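Deseasin MCP-01 (Pseudoalteromonas sp., PDB 3VV3) is a bacterial serine protease of the subtilisin family that degrades collagen, here represented by its catalytic domain with bound calcium ions. Local coordinates at residues P7-D10 with G14-N17; V46-T51 with G111-S116; N119-V124 with N261-Y266. One frame throughout, in Å; residues are numbered along the deposited sequence.

Contact 1 (P7-D10 with G14-N17); sequences PRFD and GLNN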
# COMPACT_ATOMS: atom_id res chain seq x y z
N PRO A 7 16.63 19.60 -2.79
CA PRO A 7 16.84 19.24 -4.20
C PRO A 7 15.64 18.58 -4.86
O PRO A 7 15.50 18.69 -6.07
CB PRO A 7 18.01 18.26 -4.14
CG PRO A 7 18.69 18.52 -2.86
CD PRO A 7 17.63 18.98 -1.90
N ARG A 8 14.79 17.90 -4.09
CA ARG A 8 13.64 17.21 -4.65
C ARG A 8 12.36 18.03 -4.56
O ARG A 8 11.26 17.52 -4.82
CB ARG A 8 13.42 15.85 -3.95
CG ARG A 8 14.60 14.87 -4.06
CD ARG A 8 14.87 14.44 -5.50
NE ARG A 8 13.77 13.72 -6.12
CZ ARG A 8 13.57 12.40 -6.03
NH1 ARG A 8 14.41 11.65 -5.33
NH2 ARG A 8 12.54 11.84 -6.65
N PHE A 9 12.49 19.31 -4.21
CA PHE A 9 11.31 20.14 -4.02
C PHE A 9 10.33 20.11 -5.18
O PHE A 9 9.12 20.08 -4.97
CB PHE A 9 11.64 21.60 -3.72
CG PHE A 9 10.41 22.42 -3.43
CD1 PHE A 9 9.80 22.34 -2.19
CD2 PHE A 9 9.84 23.21 -4.41
CE1 PHE A 9 8.65 23.06 -1.92
CE2 PHE A 9 8.69 23.94 -4.14
CZ PHE A 9 8.09 23.86 -2.89
N ASP A 10 10.84 20.16 -6.41
CA ASP A 10 9.97 20.28 -7.58
C ASP A 10 9.08 19.05 -7.82
O ASP A 10 8.11 19.12 -8.58
CB ASP A 10 10.79 20.60 -8.84
CG ASP A 10 11.34 22.02 -8.84
OD1 ASP A 10 10.90 22.84 -8.00
OD2 ASP A 10 12.21 22.31 -9.68
N GLY A 14 2.07 18.42 -4.38
CA GLY A 14 1.08 18.70 -3.36
C GLY A 14 1.35 19.99 -2.61
O GLY A 14 0.43 20.66 -2.15
N LEU A 15 2.63 20.33 -2.47
CA LEU A 15 3.02 21.56 -1.77
C LEU A 15 3.00 22.74 -2.74
O LEU A 15 2.57 23.85 -2.40
CB LEU A 15 4.41 21.41 -1.16
CG LEU A 15 4.64 20.26 -0.17
CD1 LEU A 15 6.04 20.32 0.41
CD2 LEU A 15 3.59 20.31 0.95
N ASN A 16 3.47 22.48 -3.96
CA ASN A 16 3.51 23.51 -4.99
C ASN A 16 3.39 22.86 -6.37
O ASN A 16 4.24 22.08 -6.78
CB ASN A 16 4.82 24.30 -4.90
CG ASN A 16 4.84 25.49 -5.83
OD1 ASN A 16 5.63 25.54 -6.78
ND2 ASN A 16 3.97 26.46 -5.58
N ASN A 17 2.30 23.18 -7.06
CA ASN A 17 1.99 22.58 -8.35
C ASN A 17 1.98 23.66 -9.43
O ASN A 17 1.18 24.59 -9.37
CB ASN A 17 0.61 21.92 -8.26
CG ASN A 17 0.31 20.98 -9.42
OD1 ASN A 17 1.04 20.94 -10.42
ND2 ASN A 17 -0.77 20.22 -9.28
O HOH W 1 6.91 21.35 -6.15

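Contact 2 (V46-T51 with G111-S116); sequences VGVIDT and GTIGAS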
# COMPACT_ATOMS: atom_id res chain seq x y z
N VAL A 46 3.91 16.46 16.89
CA VAL A 46 2.94 15.65 16.16
C VAL A 46 3.25 14.17 16.38
O VAL A 46 4.40 13.75 16.23
CB VAL A 46 2.98 15.94 14.65
CG1 VAL A 46 1.96 15.07 13.92
CG2 VAL A 46 2.70 17.41 14.37
N GLY A 47 2.24 13.39 16.72
CA GLY A 47 2.43 11.96 16.90
C GLY A 47 2.08 11.20 15.63
O GLY A 47 1.05 11.47 15.01
N VAL A 48 2.94 10.26 15.25
CA VAL A 48 2.67 9.41 14.09
C VAL A 48 2.49 7.97 14.57
O VAL A 48 3.42 7.37 15.10
CB VAL A 48 3.81 9.48 13.04
CG1 VAL A 48 3.58 8.46 11.92
CG2 VAL A 48 3.93 10.90 12.49
N ILE A 49 1.28 7.45 14.39
CA ILE A 49 0.94 6.09 14.80
C ILE A 49 0.92 5.20 13.56
O ILE A 49 0.03 5.33 12.70
CB ILE A 49 -0.42 6.08 15.54
CG1 ILE A 49 -0.33 6.98 16.79
CG2 ILE A 49 -0.83 4.63 15.90
CD1 ILE A 49 -1.66 7.15 17.58
N ASP A 50 1.92 4.34 13.43
CA ASP A 50 2.18 3.71 12.14
C ASP A 50 3.21 2.60 12.30
O ASP A 50 3.24 1.92 13.34
CB ASP A 50 2.67 4.80 11.17
CG ASP A 50 2.31 4.52 9.72
OD1 ASP A 50 2.78 3.51 9.15
OD2 ASP A 50 1.59 5.34 9.12
N THR A 51 4.04 2.40 11.29
CA THR A 51 5.09 1.38 11.35
C THR A 51 6.35 1.89 12.05
O THR A 51 7.36 1.18 12.10
CB THR A 51 5.52 0.92 9.94
OG1 THR A 51 6.11 2.02 9.24
CG2 THR A 51 4.34 0.39 9.14
N GLY A 111 7.79 12.32 6.75
CA GLY A 111 8.43 13.27 5.84
C GLY A 111 7.45 14.27 5.24
O GLY A 111 7.80 15.42 4.98
N THR A 112 6.22 13.84 5.01
CA THR A 112 5.20 14.75 4.49
C THR A 112 4.80 15.78 5.55
O THR A 112 4.61 16.96 5.25
CB THR A 112 3.98 13.95 3.98
OG1 THR A 112 4.40 13.15 2.87
CG2 THR A 112 2.83 14.88 3.56
N ILE A 113 4.69 15.33 6.79
CA ILE A 113 4.42 16.23 7.90
C ILE A 113 5.58 17.20 8.13
O ILE A 113 5.37 18.40 8.33
CB ILE A 113 4.20 15.42 9.20
CG1 ILE A 113 2.85 14.68 9.14
CG2 ILE A 113 4.25 16.34 10.43
CD1 ILE A 113 2.74 13.58 10.18
N GLY A 114 6.81 16.69 8.09
CA GLY A 114 7.94 17.46 8.57
C GLY A 114 9.36 17.08 8.18
O GLY A 114 10.27 17.19 9.00
N ALA A 115 9.58 16.66 6.93
CA ALA A 115 10.95 16.57 6.45
C ALA A 115 11.61 17.95 6.60
O ALA A 115 11.00 18.97 6.31
CB ALA A 115 11.00 16.11 4.99
N SER A 116 12.87 17.98 7.05
CA SER A 116 13.57 19.24 7.30
C SER A 116 13.58 20.11 6.06
O SER A 116 13.91 19.65 4.97
CB SER A 116 15.01 18.97 7.76
OG SER A 116 15.04 18.31 9.01

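Contact 3 (N119-V124 with N261-Y266); sequences NGVGVV and NSYATY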
# COMPACT_ATOMS: atom_id res chain seq x y z
N ASN A 119 17.41 22.49 4.01
CA ASN A 119 18.68 21.94 4.49
C ASN A 119 19.50 21.33 3.36
O ASN A 119 20.46 20.61 3.59
CB ASN A 119 18.48 20.95 5.65
CG ASN A 119 17.79 19.68 5.21
OD1 ASN A 119 17.12 19.66 4.17
ND2 ASN A 119 17.95 18.61 5.98
N GLY A 120 19.10 21.64 2.13
CA GLY A 120 19.82 21.21 0.94
C GLY A 120 19.82 19.71 0.70
O GLY A 120 20.63 19.21 -0.08
N VAL A 121 18.93 18.99 1.37
CA VAL A 121 18.84 17.55 1.13
C VAL A 121 17.39 17.08 0.99
O VAL A 121 16.49 17.61 1.64
CB VAL A 121 19.58 16.71 2.21
CG1 VAL A 121 20.38 17.61 3.13
CG2 VAL A 121 18.61 15.84 2.99
N GLY A 122 17.17 16.13 0.10
CA GLY A 122 15.86 15.50 -0.03
C GLY A 122 14.65 16.38 -0.28
O GLY A 122 14.62 17.18 -1.22
N VAL A 123 13.64 16.21 0.57
CA VAL A 123 12.35 16.87 0.39
C VAL A 123 12.12 17.91 1.48
O VAL A 123 13.06 18.42 2.08
CB VAL A 123 11.21 15.82 0.37
CG1 VAL A 123 11.29 14.99 -0.91
CG2 VAL A 123 11.32 14.89 1.57
N VAL A 124 10.86 18.25 1.73
CA VAL A 124 10.49 19.15 2.81
C VAL A 124 9.03 18.88 3.15
O VAL A 124 8.22 18.61 2.27
CB VAL A 124 10.68 20.64 2.41
CG1 VAL A 124 9.97 20.96 1.09
CG2 VAL A 124 10.20 21.57 3.51
N ASN A 261 18.05 6.26 4.27
CA ASN A 261 18.44 7.53 3.65
C ASN A 261 18.00 7.62 2.20
O ASN A 261 18.77 8.01 1.32
CB ASN A 261 19.96 7.73 3.76
CG ASN A 261 20.40 9.11 3.30
OD1 ASN A 261 19.61 10.06 3.28
ND2 ASN A 261 21.67 9.23 2.93
N SER A 262 16.75 7.25 1.95
CA SER A 262 16.22 7.24 0.59
C SER A 262 14.89 7.99 0.52
O SER A 262 14.40 8.52 1.52
CB SER A 262 16.02 5.80 0.10
OG SER A 262 17.24 5.07 0.13
N TYR A 263 14.33 8.03 -0.68
CA TYR A 263 13.06 8.71 -0.93
C TYR A 263 12.26 7.83 -1.87
O TYR A 263 12.83 7.11 -2.69
CB TYR A 263 13.31 10.10 -1.54
CG TYR A 263 14.24 10.90 -0.67
CD1 TYR A 263 15.63 10.74 -0.78
CD2 TYR A 263 13.75 11.75 0.30
CE1 TYR A 263 16.49 11.44 0.04
CE2 TYR A 263 14.61 12.46 1.13
CZ TYR A 263 15.98 12.30 1.00
OH TYR A 263 16.83 13.01 1.83
N ALA A 264 10.94 7.87 -1.73
CA ALA A 264 10.08 7.05 -2.57
C ALA A 264 8.73 7.72 -2.76
O ALA A 264 8.30 8.54 -1.95
CB ALA A 264 9.90 5.67 -1.96
N THR A 265 8.06 7.35 -3.84
CA THR A 265 6.75 7.90 -4.17
C THR A 265 5.68 6.86 -3.88
O THR A 265 5.73 5.75 -4.42
CB THR A 265 6.70 8.34 -5.64
OG1 THR A 265 7.66 9.38 -5.85
CG2 THR A 265 5.31 8.85 -6.02
N TYR A 266 4.73 7.21 -3.01
CA TYR A 266 3.60 6.35 -2.65
C TYR A 266 2.31 7.07 -2.98
O TYR A 266 2.25 8.30 -3.02
CB TYR A 266 3.56 6.08 -1.14
CG TYR A 266 4.66 5.24 -0.51
CD1 TYR A 266 5.82 4.91 -1.19
CD2 TYR A 266 4.52 4.78 0.80
CE1 TYR A 266 6.81 4.14 -0.57
CE2 TYR A 266 5.49 4.02 1.41
CZ TYR A 266 6.63 3.71 0.72
OH TYR A 266 7.59 2.94 1.35

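Contact 1 (P7-D10 with G14-N17)
Phe9 meets Leu15 and Asn16 by van der Waals packing, and this apolar part makes up the direct touch between 7-10 and 14-17. The far end of the phenyl ring does the work. CZ lies 3.9 Å from CB of Asn16, with CE2 of the same ring at 4.0 Å from that CB, while CE1 reaches CD1 of Leu15 at a looser 4.4 Å. Both approaches are oblique to the ring. Phe9 holds CG anti to its own nitrogen (chi1 -176°), which carries the ring out from the backbone to meet the second segment. The side chains of Phe9 and Asn16 cross at about a right angle, and the closest approach is made by the asparagine methylene, CB. The Phe9 side chain also touches Ala3, Thr4 and Val124.

The polar part is indirect. A water lies 2.8 Å from both Phe9 O and Asn16 O and can bridge the two carbonyls, though it has more acceptors in reach than protons to give. Asn16 O also accepts from the side-chain amide of Gln20, whose NE2 in addition reaches Asp10 O. Farther along, Asn17 N bonds to a carboxylate oxygen of Asp28, one of the aspartates that bind calcium, and Leu15 and Asn16 lean on helix 31-34. Such a contact folds the N-terminal loop back on itself next to the calcium site formed by Asp26, Asp28 and Asp30.

The chemistry is thus divided: a buried aromatic ring supplies apolar cover, and carbonyl groups close beside it are linked through water and a glutamine.

Contact 2 (V46-T51 with G111-S116)
Ile113 of helix 105-114 points its side chain at the strand carrying Val46 and Val48, and its CD1 methyl makes both contacts. From CB, which is directed toward the strand, the chain divides. The CG2 branch stands anti to the isoleucine nitrogen, while CG1 lies anti to the carbonyl carbon (chi1 -71°). Neither branch atom comes within 4.2 Å of the strand segment. An extended second torsion (chi2 164°) then sends CD1 onward from CG1, and the methyl comes to rest against two valines. It meets CG2 of Val48 at 3.7 Å and CG1 of Val46 at 4.1 Å.

Val48 and Ile113 run past each other in opposite directions, whereas Val46 meets the isoleucine at a slant. The two valines stand on either side of Gly47, two positions apart, so they face the same side of the strand and offer neighbouring methyls to a single tip. With all three residues buried, the contact is purely hydrophobic.

The strand ends at Asp50, whose OD1 bonds to His105 ND1 at the other end of the same helix. Together with Ser270 they are arranged in a way consistent with the Ser-His-Asp catalytic triad of subtilases. OD1 of Asp50 also accepts from Thr51 N at 2.7 Å through its anti lone pair, with an N-H...O angle of 144°.

Strand 45-50 lies inside the parallel sheet, between strands 131-136 and 166-171. Helix 105-114 packs against it, with Val109 and Ser110 also touching Val48, while Pro274 of helix 269-284 lies against Ile113 and Ala281 against Val46.

Contact 3 (N119-V124 with N261-Y266)
Gly122 of the loop comes nearest to Tyr263 of strand 262-266, their CA atoms 7.4 Å apart, and its backbone (phi 56°, psi -127°) suits a glycine. The phenol of Tyr263 fills the intervening space. Its OH sits 3.3 Å from Gly122 CA, and CE2 of the ring is 3.5 Å from that same carbon, so a side chain here would run into the hydroxyl. Tyr263 keeps CG anti to its carbonyl carbon (chi1 -54°), reaching out from the strand to the loop.

Two valines flank the glycine. Val121 crosses the tyrosine at about a right angle and places CG2 3.5 Å from Tyr263 OH. Val123 instead slides alongside in the opposite direction, its CG2 4.1 Å from Tyr263 CE2. The backbone nitrogen of Val123 approaches the ring obliquely but gives its hydrogen to Asp59. Exchanging Tyr263 for an alanine would probably leave a gap beside Gly122, with Val123 missing the ring and Val121 the hydroxyl that they pack on.

Strand 262-266 pairs antiparallel with strand 254-258, whose Thr257 touches the Tyr263 side chain; His57 meets the ring edge-to-face. The opposing loop follows helix 105-114 and leads to strand 131-136, so the tyrosine joins this two-stranded sheet to a connection of the main parallel sheet.

Overall arrangement
From the N terminus, contact 1 comes first and closes a short loop, with three residues between its segments, ahead of helix 31-34. Contact 2 then spans 59 residues to bring strand 45-50 of the parallel sheet against helix 105-114. Contact 3 follows, closing 136 residues between the loop after that helix and hairpin strand 262-266. The three are in series, neither nested nor crossed. Segment 119-124 nevertheless touches both of the others: Arg8 N probably bonds to Gly122 O at 3.0 Å, and Ala115 CB packs on Val123 CG2. This loop thereby ties together the N-terminal region, the chain that follows helix 105-114, and the hairpin.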